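Local coordinates for protein carbonic anhydrase (Sordaria macrospora, PDB 4O1K) that probably catalyses the reversible hydration of carbon dioxide to bicarbonate, as a tetrameric zinc-containing beta-carbonic anhydrase, at residues R138-L143 against V166-R171; N79-V84 against G116-A121; E145-A150 against V162-Y167; N172-A177 against K215-I220. All blocks are in the same frame, centred on the assembly; numbering follows the deposited sequence.

Interaction 1 of 4, residues R138-L143 against V166-R171; sequences RDVYRL and VYEQCR
Val140 meets Glu168 and Gln169 with both of its methyl branches. CG1 stands anti to the backbone N (chi1 171°) and touches Glu168 CG at 4.1 Å. CG2 lies 4.0 Å from Glu168 CB and also touches Gln169 NE2, at 3.8 Å. The valine and the glutamate stem lie side by side, pointing in opposite senses. Leu143 CD1 lies against the end of the Glu168 chain, 4.1 Å from the carboxylate carbon CD, at the solvent margin.

The polar ends turn to other partners. Glu168 OE1 receives Arg171 NH1 at 2.9 Å on its syn lone pair, close to the guanidinium plane, in a salt bridge. Glu168 OE2 is hydrogen-bonded to His144. The Gln169 amide is fixed at both ends, by Val84 N and by Asn165 OD1. With an alanine at Glu168, Arg171 and His144 would probably lose their shared partner and a gap would open against Val140 and Leu143.

The axes of segments 138-143 and 166-171 cross at 101° and pass 10.6 Å apart at their closest. Helix 154-174 packs on helix 130-143 and also on the central sheet, where Val166, Gln169 and Cys170 rest on Val109 of strand 106-112.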
loop_
_atom_site.group_PDB
_atom_site.type_symbol
_atom_site.label_atom_id
_atom_site.label_comp_id
_atom_site.label_asym_id
_atom_site.label_seq_id
_atom_site.Cartn_x
_atom_site.Cartn_y
_atom_site.Cartn_z
ATOM N N ARG A 138 15.073 -7.856 -5.079
ATOM C CA ARG A 138 15.618 -9.162 -4.811
ATOM C C ARG A 138 14.766 -10.215 -5.513
ATOM O O ARG A 138 15.301 -11.198 -6.000
ATOM C CB ARG A 138 15.733 -9.400 -3.315
ATOM C CG ARG A 138 16.763 -8.496 -2.653
ATOM C CD ARG A 138 17.057 -8.938 -1.195
ATOM N NE ARG A 138 15.988 -8.536 -0.290
ATOM C CZ ARG A 138 15.941 -7.356 0.329
ATOM N NH1 ARG A 138 16.910 -6.466 0.138
ATOM N NH2 ARG A 138 14.941 -7.059 1.147
ATOM N N ASP A 139 13.456 -9.974 -5.632
ATOM C CA ASP A 139 12.580 -10.886 -6.352
ATOM C C ASP A 139 12.968 -10.935 -7.826
ATOM O O ASP A 139 13.003 -12.011 -8.443
ATOM C CB ASP A 139 11.111 -10.475 -6.216
ATOM C CG ASP A 139 10.512 -10.855 -4.863
ATOM O OD1 ASP A 139 11.166 -11.589 -4.097
ATOM O OD2 ASP A 139 9.369 -10.425 -4.585
ATOM N N VAL A 140 13.278 -9.774 -8.410
ATOM C CA VAL A 140 13.778 -9.770 -9.792
ATOM C C VAL A 140 15.026 -10.646 -9.933
ATOM O O VAL A 140 15.107 -11.504 -10.844
ATOM C CB VAL A 140 14.059 -8.346 -10.296
ATOM C CG1 VAL A 140 14.774 -8.404 -11.637
ATOM C CG2 VAL A 140 12.752 -7.561 -10.416
ATOM N N TYR A 141 15.989 -10.476 -9.024
ATOM C CA TYR A 141 17.201 -11.322 -9.037
ATOM C C TYR A 141 16.845 -12.802 -9.068
ATOM O O TYR A 141 17.368 -13.560 -9.892
ATOM C CB TYR A 141 18.101 -11.057 -7.818
ATOM C CG TYR A 141 19.503 -11.643 -7.951
ATOM C CD1 TYR A 141 20.601 -10.826 -8.218
ATOM C CD2 TYR A 141 19.727 -13.012 -7.848
ATOM C CE1 TYR A 141 21.889 -11.357 -8.359
ATOM C CE2 TYR A 141 21.009 -13.550 -7.999
ATOM C CZ TYR A 141 22.082 -12.714 -8.249
ATOM O OH TYR A 141 23.357 -13.255 -8.392
ATOM N N ARG A 142 15.975 -13.221 -8.152
ATOM C CA ARG A 142 15.627 -14.629 -8.052
ATOM C C ARG A 142 14.960 -15.137 -9.334
ATOM O O ARG A 142 15.145 -16.286 -9.704
ATOM C CB ARG A 142 14.754 -14.874 -6.811
ATOM C CG ARG A 142 15.492 -14.591 -5.502
ATOM C CD ARG A 142 14.608 -14.785 -4.257
ATOM N NE ARG A 142 15.353 -14.450 -3.047
ATOM C CZ ARG A 142 15.084 -13.420 -2.258
ATOM N NH1 ARG A 142 14.044 -12.616 -2.506
ATOM N NH2 ARG A 142 15.846 -13.202 -1.191
ATOM N N LEU A 143 14.244 -14.265 -10.045
ATOM C CA LEU A 143 13.574 -14.650 -11.284
ATOM C C LEU A 143 14.568 -14.955 -12.403
ATOM O O LEU A 143 14.214 -15.575 -13.410
ATOM C CB LEU A 143 12.628 -13.540 -11.751
ATOM C CG LEU A 143 11.218 -13.573 -11.156
ATOM C CD1 LEU A 143 10.472 -12.303 -11.438
ATOM C CD2 LEU A 143 10.450 -14.749 -11.711
ATOM N N VAL A 166 14.405 -3.271 -15.166
ATOM C CA VAL A 166 13.587 -2.515 -16.131
ATOM C C VAL A 166 12.623 -3.446 -16.895
ATOM O O VAL A 166 11.420 -3.167 -16.977
ATOM C CB VAL A 166 14.437 -1.767 -17.124
ATOM C CG1 VAL A 166 13.526 -1.160 -18.238
ATOM C CG2 VAL A 166 15.147 -0.624 -16.400
ATOM N N TYR A 167 13.149 -4.550 -17.433
ATOM C CA TYR A 167 12.298 -5.516 -18.175
ATOM C C TYR A 167 11.108 -6.033 -17.327
ATOM O O TYR A 167 9.956 -6.033 -17.783
ATOM C CB TYR A 167 13.174 -6.676 -18.692
ATOM C CG TYR A 167 12.411 -7.895 -19.164
ATOM C CD1 TYR A 167 11.911 -7.979 -20.460
ATOM C CD2 TYR A 167 12.213 -8.964 -18.317
ATOM C CE1 TYR A 167 11.222 -9.117 -20.882
ATOM C CE2 TYR A 167 11.536 -10.084 -18.717
ATOM C CZ TYR A 167 11.045 -10.157 -19.998
ATOM O OH TYR A 167 10.369 -11.298 -20.369
ATOM N N GLU A 168 11.384 -6.462 -16.095
ATOM C CA GLU A 168 10.333 -6.974 -15.202
ATOM C C GLU A 168 9.302 -5.912 -14.838
ATOM O O GLU A 168 8.100 -6.230 -14.755
ATOM C CB GLU A 168 10.906 -7.616 -13.933
ATOM C CG GLU A 168 11.631 -8.943 -14.158
ATOM C CD GLU A 168 10.736 -10.032 -14.786
ATOM O OE1 GLU A 168 9.489 -9.944 -14.706
ATOM O OE2 GLU A 168 11.289 -10.994 -15.350
ATOM N N GLN A 169 9.740 -4.663 -14.623
ATOM C CA GLN A 169 8.773 -3.600 -14.311
ATOM C C GLN A 169 7.927 -3.265 -15.536
ATOM O O GLN A 169 6.729 -2.937 -15.423
ATOM C CB GLN A 169 9.430 -2.339 -13.713
ATOM C CG GLN A 169 10.319 -2.592 -12.463
ATOM C CD GLN A 169 9.696 -3.528 -11.440
ATOM O OE1 GLN A 169 8.542 -3.351 -11.053
ATOM N NE2 GLN A 169 10.465 -4.533 -10.993
ATOM N N CYS A 170 8.528 -3.370 -16.721
ATOM C CA CYS A 170 7.720 -3.284 -17.945
ATOM C C CYS A 170 6.644 -4.399 -18.012
ATOM O O CYS A 170 5.479 -4.137 -18.360
ATOM C CB CYS A 170 8.609 -3.399 -19.163
ATOM S SG CYS A 170 9.575 -1.903 -19.442
ATOM N N ARG A 171 7.054 -5.637 -17.741
ATOM C CA ARG A 171 6.079 -6.725 -17.658
ATOM C C ARG A 171 4.959 -6.355 -16.688
ATOM O O ARG A 171 3.786 -6.570 -16.993
ATOM C CB ARG A 171 6.742 -8.045 -17.228
ATOM C CG ARG A 171 7.673 -8.664 -18.284
ATOM C CD ARG A 171 8.081 -10.092 -17.867
ATOM N NE ARG A 171 6.922 -10.982 -17.757
ATOM C CZ ARG A 171 6.422 -11.435 -16.606
ATOM N NH1 ARG A 171 6.987 -11.105 -15.448
ATOM N NH2 ARG A 171 5.362 -12.238 -16.606
#

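Interaction 2 of 4, residues N79-V84 against G116-A121; sequences NIANLV and GGVKAA
Ile80 and Ala81 meet Gly117 and Val118 at the tip of a turn braced by one flat group, the amide of Asn79. Its edges carry the bonds. OD1 accepts Leu83 N at 2.8 Å, in the carbonyl plane and on a lone pair. ND2 gives a hydrogen to Leu83 O at 2.9 Å, 15° out of the amide plane. The two bonds pair the amide with the backbone of Leu83 and fix its rotation. ND2 is also hydrogen-bonded to His77.

Asn79 to Asn82 form a type II beta turn, closed by Asn82 N to Asn79 O at 3.3 Å. Ala81 takes the third position with a positive phi of 69°. The turn follows strand 74-79 and faces helix 116-121, which starts just after the zinc ligand Cys115. Gly117 lies close to the zinc ion, and its backbone N makes a weak hydrogen bond to the zinc ligand Asp58.

Across the contact the touching is apolar. The first torsion of Ile80 turns CG2, rather than CG1, toward the helix, where it comes 3.9 Å from Gly117 CA. A CB on Gly117 would fall 2.7 Å from Ile80 CG2, too close to fit. Beside it, Ala81 CB touches Val118 CG2 at 4.1 Å. Ile80 O is hydrogen-bonded to Trp133 NE1, and the Ile80 side chain also packs on Val94 of the third subunit.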
loop_
_atom_site.group_PDB
_atom_site.type_symbol
_atom_site.label_atom_id
_atom_site.label_comp_id
_atom_site.label_asym_id
_atom_site.label_seq_id
_atom_site.Cartn_x
_atom_site.Cartn_y
_atom_site.Cartn_z
ATOM N N ASN A 79 10.369 6.768 -8.266
ATOM C CA ASN A 79 10.409 6.073 -6.962
ATOM C C ASN A 79 11.725 5.339 -6.838
ATOM O O ASN A 79 12.494 5.348 -7.776
ATOM C CB ASN A 79 9.214 5.123 -6.779
ATOM C CG ASN A 79 9.202 3.976 -7.756
ATOM O OD1 ASN A 79 10.211 3.326 -8.005
ATOM N ND2 ASN A 79 8.009 3.672 -8.283
ATOM N N ILE A 80 12.014 4.733 -5.693
ATOM C CA ILE A 80 13.319 4.079 -5.545
ATOM C C ILE A 80 13.380 2.840 -6.448
ATOM O O ILE A 80 12.610 1.880 -6.287
ATOM C CB ILE A 80 13.603 3.699 -4.082
ATOM C CG1 ILE A 80 13.870 4.955 -3.246
ATOM C CG2 ILE A 80 14.828 2.784 -4.008
ATOM C CD1 ILE A 80 13.725 4.698 -1.726
ATOM N N ALA A 81 14.303 2.888 -7.414
ATOM C CA ALA A 81 14.563 1.826 -8.384
ATOM C C ALA A 81 13.465 1.604 -9.408
ATOM O O ALA A 81 13.378 0.543 -10.013
ATOM C CB ALA A 81 15.008 0.499 -7.690
ATOM N N ASN A 82 12.655 2.637 -9.640
ATOM C CA ASN A 82 11.701 2.635 -10.746
ATOM C C ASN A 82 10.835 1.380 -10.781
ATOM O O ASN A 82 10.723 0.721 -11.832
ATOM C CB ASN A 82 12.386 2.914 -12.114
ATOM C CG ASN A 82 13.646 2.063 -12.366
ATOM O OD1 ASN A 82 14.770 2.480 -12.056
ATOM N ND2 ASN A 82 13.460 0.876 -12.948
ATOM N N LEU A 83 10.258 1.047 -9.621
ATOM C CA LEU A 83 9.436 -0.152 -9.476
ATOM C C LEU A 83 7.964 0.046 -9.826
ATOM O O LEU A 83 7.370 1.110 -9.566
ATOM C CB LEU A 83 9.513 -0.675 -8.030
ATOM C CG LEU A 83 10.888 -1.052 -7.524
ATOM C CD1 LEU A 83 10.824 -1.540 -6.061
ATOM C CD2 LEU A 83 11.448 -2.164 -8.378
ATOM N N VAL A 84 7.357 -1.005 -10.396
ATOM C CA VAL A 84 5.914 -1.014 -10.632
ATOM C C VAL A 84 5.369 -2.212 -9.842
ATOM O O VAL A 84 5.415 -3.353 -10.331
ATOM C CB VAL A 84 5.613 -1.156 -12.143
ATOM C CG1 VAL A 84 4.139 -1.238 -12.380
ATOM C CG2 VAL A 84 6.159 0.074 -12.910
ATOM N N GLY A 116 21.420 3.430 -6.929
ATOM C CA GLY A 116 21.626 3.206 -5.509
ATOM C C GLY A 116 20.635 2.247 -4.889
ATOM O O GLY A 116 20.986 1.495 -3.973
ATOM N N GLY A 117 19.400 2.272 -5.373
ATOM C CA GLY A 117 18.353 1.421 -4.832
ATOM C C GLY A 117 18.591 -0.047 -5.115
ATOM O O GLY A 117 18.464 -0.877 -4.220
ATOM N N VAL A 118 18.940 -0.363 -6.361
ATOM C CA VAL A 118 19.350 -1.713 -6.754
ATOM C C VAL A 118 20.562 -2.198 -5.933
ATOM O O VAL A 118 20.537 -3.298 -5.286
ATOM C CB VAL A 118 19.610 -1.748 -8.270
ATOM C CG1 VAL A 118 20.196 -3.082 -8.686
ATOM C CG2 VAL A 118 18.312 -1.485 -9.019
ATOM N N LYS A 119 21.602 -1.369 -5.881
ATOM C CA LYS A 119 22.754 -1.738 -5.052
ATOM C C LYS A 119 22.387 -1.995 -3.576
ATOM O O LYS A 119 22.861 -2.962 -2.969
ATOM C CB LYS A 119 23.876 -0.705 -5.161
ATOM C CG LYS A 119 25.165 -1.154 -4.478
ATOM C CD LYS A 119 26.328 -0.199 -4.752
ATOM C CE LYS A 119 26.736 -0.176 -6.232
ATOM N NZ LYS A 119 27.492 -1.395 -6.672
ATOM N N ALA A 120 21.542 -1.146 -3.006
ATOM C CA ALA A 120 21.120 -1.304 -1.612
ATOM C C ALA A 120 20.242 -2.545 -1.406
ATOM O O ALA A 120 20.241 -3.154 -0.319
ATOM C CB ALA A 120 20.395 -0.063 -1.141
ATOM N N ALA A 121 19.465 -2.888 -2.434
ATOM C CA ALA A 121 18.654 -4.101 -2.420
ATOM C C ALA A 121 19.585 -5.270 -2.286
ATOM O O ALA A 121 19.274 -6.245 -1.597
ATOM C CB ALA A 121 17.873 -4.229 -3.695
#

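Interaction 3 of 4, residues E145-A150 against V162-Y167; sequences EKELDA and VELNVY
Leu148 and Leu164 meet end on, Leu148 CD2 lying 4.0 Å from Leu164 CD1. Leu148 CG is hardly farther from the same methyl, at 4.1 Å. Glu147, from the same helix as Leu148, also points at Leu164, with OE1 4.1 Å from CD1. Within segment 162-167, CD1 of Leu164 makes all the close contacts. The backbones stay well apart, with Leu148 CA 9.6 Å from Leu164 CA, and the side chains span the distance.

The next shell sets these groups in place. Glu147 has CG anti to the backbone N (chi1 167°) and an extended chain beyond it, which carries the carboxylate out to the long helix. There OE2 forms a salt bridge with Arg160 NE. Arg160 NH1 in turn forms one with Glu163 OE1. The arginine therefore links two carboxylates; Glu147 OE2 and Glu163 OE1 are 6.8 Å apart, and the arginine probably eases their repulsion. The other oxygen of Glu163 is hydrogen-bonded to Tyr113.

Leu148 also packs on Arg157, Arg160 and Leu161 of helix 154-174 and on Tyr141 of helix 130-143. Leu164 packs on His144, in the link between helices 130-143 and 145-150. Tyr141 OH is hydrogen-bonded to Asp149 OD1, a second tie between those two short-linked helices.

The direct contact is mainly apolar and has little directional character. The directional bonds lie beside it, where Arg160 bridges Glu147 and Glu163.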
loop_
_atom_site.group_PDB
_atom_site.type_symbol
_atom_site.label_atom_id
_atom_site.label_comp_id
_atom_site.label_asym_id
_atom_site.label_seq_id
_atom_site.Cartn_x
_atom_site.Cartn_y
_atom_site.Cartn_z
ATOM N N GLU A 145 17.937 -15.930 -11.551
ATOM C CA GLU A 145 19.046 -16.268 -10.676
ATOM C C GLU A 145 20.178 -16.975 -11.416
ATOM O O GLU A 145 21.363 -16.686 -11.189
ATOM C CB GLU A 145 18.534 -17.186 -9.586
ATOM C CG GLU A 145 19.413 -17.214 -8.390
ATOM C CD GLU A 145 18.838 -18.082 -7.311
ATOM O OE1 GLU A 145 17.596 -18.100 -7.166
ATOM O OE2 GLU A 145 19.632 -18.740 -6.619
ATOM N N LYS A 146 19.793 -17.903 -12.293
ATOM C CA LYS A 146 20.740 -18.690 -13.074
ATOM C C LYS A 146 21.602 -17.800 -13.957
ATOM O O LYS A 146 22.823 -17.957 -13.992
ATOM C CB LYS A 146 19.989 -19.669 -13.964
ATOM C CG LYS A 146 19.628 -20.982 -13.325
ATOM C CD LYS A 146 19.007 -21.859 -14.404
ATOM C CE LYS A 146 19.039 -23.329 -14.049
ATOM N NZ LYS A 146 18.881 -24.156 -15.295
ATOM N N GLU A 147 20.961 -16.880 -14.677
ATOM C CA GLU A 147 21.681 -15.988 -15.592
ATOM C C GLU A 147 22.589 -15.053 -14.805
ATOM O O GLU A 147 23.748 -14.847 -15.171
ATOM C CB GLU A 147 20.706 -15.167 -16.449
ATOM C CG GLU A 147 21.378 -14.016 -17.196
ATOM C CD GLU A 147 20.399 -13.166 -18.006
ATOM O OE1 GLU A 147 19.178 -13.444 -17.982
ATOM O OE2 GLU A 147 20.856 -12.210 -18.659
ATOM N N LEU A 148 22.063 -14.503 -13.713
ATOM C CA LEU A 148 22.802 -13.511 -12.942
ATOM C C LEU A 148 24.013 -14.112 -12.228
ATOM O O LEU A 148 25.116 -13.554 -12.302
ATOM C CB LEU A 148 21.879 -12.775 -11.971
ATOM C CG LEU A 148 20.958 -11.741 -12.642
ATOM C CD1 LEU A 148 19.854 -11.201 -11.703
ATOM C CD2 LEU A 148 21.798 -10.589 -13.212
ATOM N N ASP A 149 23.809 -15.242 -11.554
ATOM C CA ASP A 149 24.886 -15.916 -10.843
ATOM C C ASP A 149 26.009 -16.330 -11.777
ATOM O O ASP A 149 27.151 -16.420 -11.358
ATOM C CB ASP A 149 24.360 -17.163 -10.130
ATOM C CG ASP A 149 23.645 -16.843 -8.826
ATOM O OD1 ASP A 149 23.832 -15.721 -8.294
ATOM O OD2 ASP A 149 22.912 -17.733 -8.330
ATOM N N ALA A 150 25.683 -16.589 -13.038
ATOM C CA ALA A 150 26.695 -17.005 -14.021
ATOM C C ALA A 150 27.702 -15.891 -14.336
ATOM O O ALA A 150 28.852 -16.163 -14.686
ATOM C CB ALA A 150 26.018 -17.480 -15.303
ATOM N N VAL A 162 20.106 -4.245 -13.218
ATOM C CA VAL A 162 19.421 -2.980 -13.492
ATOM C C VAL A 162 18.545 -3.180 -14.726
ATOM O O VAL A 162 17.335 -2.780 -14.747
ATOM C CB VAL A 162 20.450 -1.857 -13.747
ATOM C CG1 VAL A 162 19.827 -0.697 -14.500
ATOM C CG2 VAL A 162 21.042 -1.366 -12.416
ATOM N N GLU A 163 19.141 -3.836 -15.730
ATOM C CA GLU A 163 18.446 -4.070 -17.011
ATOM C C GLU A 163 17.229 -5.002 -16.842
ATOM O O GLU A 163 16.113 -4.727 -17.326
ATOM C CB GLU A 163 19.430 -4.657 -18.043
ATOM C CG GLU A 163 20.553 -3.675 -18.405
ATOM C CD GLU A 163 21.666 -4.298 -19.245
ATOM O OE1 GLU A 163 21.631 -5.519 -19.500
ATOM O OE2 GLU A 163 22.577 -3.543 -19.642
ATOM N N LEU A 164 17.457 -6.144 -16.214
ATOM C CA LEU A 164 16.363 -7.077 -15.948
ATOM C C LEU A 164 15.259 -6.470 -15.104
ATOM O O LEU A 164 14.092 -6.837 -15.243
ATOM C CB LEU A 164 16.897 -8.336 -15.280
ATOM C CG LEU A 164 17.746 -9.135 -16.289
ATOM C CD1 LEU A 164 18.537 -10.190 -15.562
ATOM C CD2 LEU A 164 16.830 -9.778 -17.297
ATOM N N ASN A 165 15.618 -5.591 -14.175
ATOM C CA ASN A 165 14.611 -4.902 -13.376
ATOM C C ASN A 165 13.769 -4.051 -14.296
ATOM O O ASN A 165 12.557 -4.077 -14.215
ATOM C CB ASN A 165 15.244 -3.996 -12.319
ATOM C CG ASN A 165 14.212 -3.383 -11.373
ATOM O OD1 ASN A 165 13.303 -4.078 -10.866
ATOM N ND2 ASN A 165 14.343 -2.076 -11.131
ATOM N N VAL A 166 14.405 -3.271 -15.166
ATOM C CA VAL A 166 13.587 -2.515 -16.131
ATOM C C VAL A 166 12.623 -3.446 -16.895
ATOM O O VAL A 166 11.420 -3.167 -16.977
ATOM C CB VAL A 166 14.437 -1.767 -17.124
ATOM C CG1 VAL A 166 13.526 -1.160 -18.238
ATOM C CG2 VAL A 166 15.147 -0.624 -16.400
ATOM N N TYR A 167 13.149 -4.550 -17.433
ATOM C CA TYR A 167 12.298 -5.516 -18.175
ATOM C C TYR A 167 11.108 -6.033 -17.327
ATOM O O TYR A 167 9.956 -6.033 -17.783
ATOM C CB TYR A 167 13.174 -6.676 -18.692
ATOM C CG TYR A 167 12.411 -7.895 -19.164
ATOM C CD1 TYR A 167 11.911 -7.979 -20.460
ATOM C CD2 TYR A 167 12.213 -8.964 -18.317
ATOM C CE1 TYR A 167 11.222 -9.117 -20.882
ATOM C CE2 TYR A 167 11.536 -10.084 -18.717
ATOM C CZ TYR A 167 11.045 -10.157 -19.998
ATOM O OH TYR A 167 10.369 -11.298 -20.369
#

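Interaction 4 of 4, residues N172-A177 against K215-I220; sequences NVVKTA and KDIQKI
The contact joins the C-terminal end region of helix 154-174 to helix 210-218, the last helix of the chain, with Val174 and Lys175 receiving Ile217. Ile217 CD1 does the touching. It lies 3.7 Å from Val174 CG1 and 3.8 Å from Val174 CB. The same methyl meets Lys175 CG at 3.7 Å, the two side chains crossing at about a right angle. Ile217 has CG1 anti to its carbonyl carbon (chi1 -69°), and CD1 then extends into the angle between its two partners.

In the fold, this end of helix 154-174 touches both the central sheet and helix 210-218. Val173 and Val174 rest on Ile191 of strand 190-197, while Val174 also packs on Phe210, Ile213 and Leu214. Helix 177-186 follows at once, with Thr176 as its N-cap. Thr176 OG1 gives its hydrogen to Val173 O at 2.8 Å and makes a weak hydrogen bond with Leu179 N. Val173 O also accepts Thr176 N, at 3.1 Å.

Lys175 uses its stem for Ile217 and its ammonium group elsewhere. Its extended chain lets NZ donate a hydrogen bond to Asn172 OD1 at 3.0 Å, the donor tilted 31° from the carbonyl plane. NZ also forms a salt bridge with Asp139 of the second subunit. Replacing Lys175 by an alanine is likely to leave that aspartate without its intersubunit partner and Ile217 CD1 with less cover. Asn172 ND2 is hydrogen-bonded to Val84 O, and Ile217 O to Arg142 of the second subunit.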
loop_
_atom_site.group_PDB
_atom_site.type_symbol
_atom_site.label_atom_id
_atom_site.label_comp_id
_atom_site.label_asym_id
_atom_site.label_seq_id
_atom_site.Cartn_x
_atom_site.Cartn_y
_atom_site.Cartn_z
ATOM N N ASN A 172 5.299 -5.821 -15.509
ATOM C CA ASN A 172 4.250 -5.423 -14.546
ATOM C C ASN A 172 3.326 -4.326 -15.045
ATOM O O ASN A 172 2.150 -4.288 -14.656
ATOM C CB ASN A 172 4.855 -4.993 -13.208
ATOM C CG ASN A 172 5.632 -6.118 -12.533
ATOM O OD1 ASN A 172 5.485 -7.284 -12.883
ATOM N ND2 ASN A 172 6.477 -5.757 -11.579
ATOM N N VAL A 173 3.841 -3.415 -15.884
ATOM C CA VAL A 173 2.943 -2.422 -16.502
ATOM C C VAL A 173 1.976 -3.134 -17.449
ATOM O O VAL A 173 0.763 -2.839 -17.456
ATOM C CB VAL A 173 3.707 -1.342 -17.304
ATOM C CG1 VAL A 173 2.710 -0.442 -18.047
ATOM C CG2 VAL A 173 4.528 -0.487 -16.380
ATOM N N VAL A 174 2.488 -4.108 -18.198
ATOM C CA VAL A 174 1.608 -4.822 -19.158
ATOM C C VAL A 174 0.455 -5.618 -18.530
ATOM O O VAL A 174 -0.611 -5.841 -19.160
ATOM C CB VAL A 174 2.435 -5.699 -20.102
ATOM C CG1 VAL A 174 1.562 -6.493 -21.079
ATOM C CG2 VAL A 174 3.357 -4.836 -20.888
ATOM N N LYS A 175 0.657 -6.052 -17.294
ATOM C CA LYS A 175 -0.384 -6.798 -16.576
ATOM C C LYS A 175 -1.596 -5.957 -16.254
ATOM O O LYS A 175 -2.690 -6.503 -16.015
ATOM C CB LYS A 175 0.173 -7.349 -15.268
ATOM C CG LYS A 175 1.343 -8.326 -15.427
ATOM C CD LYS A 175 1.916 -8.696 -14.023
ATOM C CE LYS A 175 3.199 -9.528 -14.169
ATOM N NZ LYS A 175 3.792 -9.786 -12.807
ATOM N N THR A 176 -1.426 -4.628 -16.230
ATOM C CA THR A 176 -2.544 -3.765 -15.833
ATOM C C THR A 176 -3.700 -3.833 -16.801
ATOM O O THR A 176 -3.498 -3.910 -18.008
ATOM C CB THR A 176 -2.138 -2.302 -15.570
ATOM O OG1 THR A 176 -1.731 -1.657 -16.792
ATOM C CG2 THR A 176 -1.007 -2.269 -14.574
ATOM N N ALA A 177 -4.918 -3.823 -16.257
ATOM C CA ALA A 177 -6.132 -3.876 -17.064
ATOM C C ALA A 177 -6.227 -2.669 -17.988
ATOM O O ALA A 177 -6.642 -2.797 -19.147
ATOM C CB ALA A 177 -7.386 -3.974 -16.157
ATOM N N LYS A 215 1.411 -11.313 -24.902
ATOM C CA LYS A 215 0.881 -12.634 -25.240
ATOM C C LYS A 215 1.078 -13.641 -24.102
ATOM O O LYS A 215 0.178 -14.437 -23.812
ATOM C CB LYS A 215 1.498 -13.161 -26.533
ATOM C CG LYS A 215 0.777 -14.380 -27.070
ATOM C CD LYS A 215 1.604 -15.104 -28.124
ATOM C CE LYS A 215 0.835 -16.283 -28.711
ATOM N NZ LYS A 215 1.526 -16.878 -29.899
ATOM N N ASP A 216 2.246 -13.596 -23.457
ATOM C CA ASP A 216 2.554 -14.486 -22.328
ATOM C C ASP A 216 1.637 -14.253 -21.140
ATOM O O ASP A 216 1.142 -15.202 -20.521
ATOM C CB ASP A 216 3.994 -14.290 -21.867
ATOM C CG ASP A 216 4.995 -14.749 -22.890
ATOM O OD1 ASP A 216 4.603 -14.924 -24.068
ATOM O OD2 ASP A 216 6.174 -14.934 -22.518
ATOM N N ILE A 217 1.430 -12.979 -20.813
ATOM C CA ILE A 217 0.522 -12.593 -19.748
ATOM C C ILE A 217 -0.921 -12.982 -20.084
ATOM O O ILE A 217 -1.693 -13.332 -19.194
ATOM C CB ILE A 217 0.634 -11.088 -19.452
ATOM C CG1 ILE A 217 1.981 -10.791 -18.802
ATOM C CG2 ILE A 217 -0.474 -10.629 -18.524
ATOM C CD1 ILE A 217 2.381 -9.324 -18.838
ATOM N N GLN A 218 -1.276 -12.963 -21.371
ATOM C CA GLN A 218 -2.656 -13.234 -21.771
ATOM C C GLN A 218 -3.086 -14.702 -21.641
ATOM O O GLN A 218 -4.270 -15.000 -21.726
ATOM C CB GLN A 218 -2.919 -12.725 -23.197
ATOM C CG GLN A 218 -3.157 -11.204 -23.254
ATOM C CD GLN A 218 -3.404 -10.706 -24.667
ATOM O OE1 GLN A 218 -2.749 -11.143 -25.617
ATOM N NE2 GLN A 218 -4.354 -9.787 -24.810
ATOM N N LYS A 219 -2.136 -15.608 -21.438
ATOM C CA LYS A 219 -2.448 -17.030 -21.323
ATOM C C LYS A 219 -3.500 -17.342 -20.246
ATOM O O LYS A 219 -4.306 -18.262 -20.406
ATOM C CB LYS A 219 -1.162 -17.822 -21.111
ATOM C CG LYS A 219 -0.190 -17.634 -22.282
ATOM C CD LYS A 219 1.006 -18.559 -22.225
ATOM C CE LYS A 219 1.582 -18.750 -23.620
ATOM N NZ LYS A 219 0.611 -19.429 -24.527
ATOM N N ILE A 220 -3.514 -16.547 -19.181
ATOM C CA ILE A 220 -4.522 -16.682 -18.132
ATOM C C ILE A 220 -5.298 -15.381 -17.861
ATOM O O ILE A 220 -6.272 -15.377 -17.095
ATOM C CB ILE A 220 -3.894 -17.181 -16.822
ATOM C CG1 ILE A 220 -2.678 -16.324 -16.460
ATOM C CG2 ILE A 220 -3.487 -18.631 -16.965
ATOM C CD1 ILE A 220 -2.335 -16.325 -14.965
#

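Overall arrangement
From the N terminus, interaction 2 closes first. It brings the loop after strand 74-79 against helix 116-121, beside the zinc site. Interaction 1 then closes from helix 130-143 to helix 154-174. Interaction 3 nests inside it, folding helix 145-150 onto the same long helix; the two share Val166 and Tyr167, and their centres are about 8 Å apart. Interaction 4 follows in series, tying the end of helix 154-174 to helix 210-218. No contacts cross. Helix 154-174 serves interactions 1, 3 and 4, and reaches the loop of interaction 2 through Asn165, Gln169 and Asn172. Interactions 1 and 4 both border the second subunit, while interaction 2 touches the third.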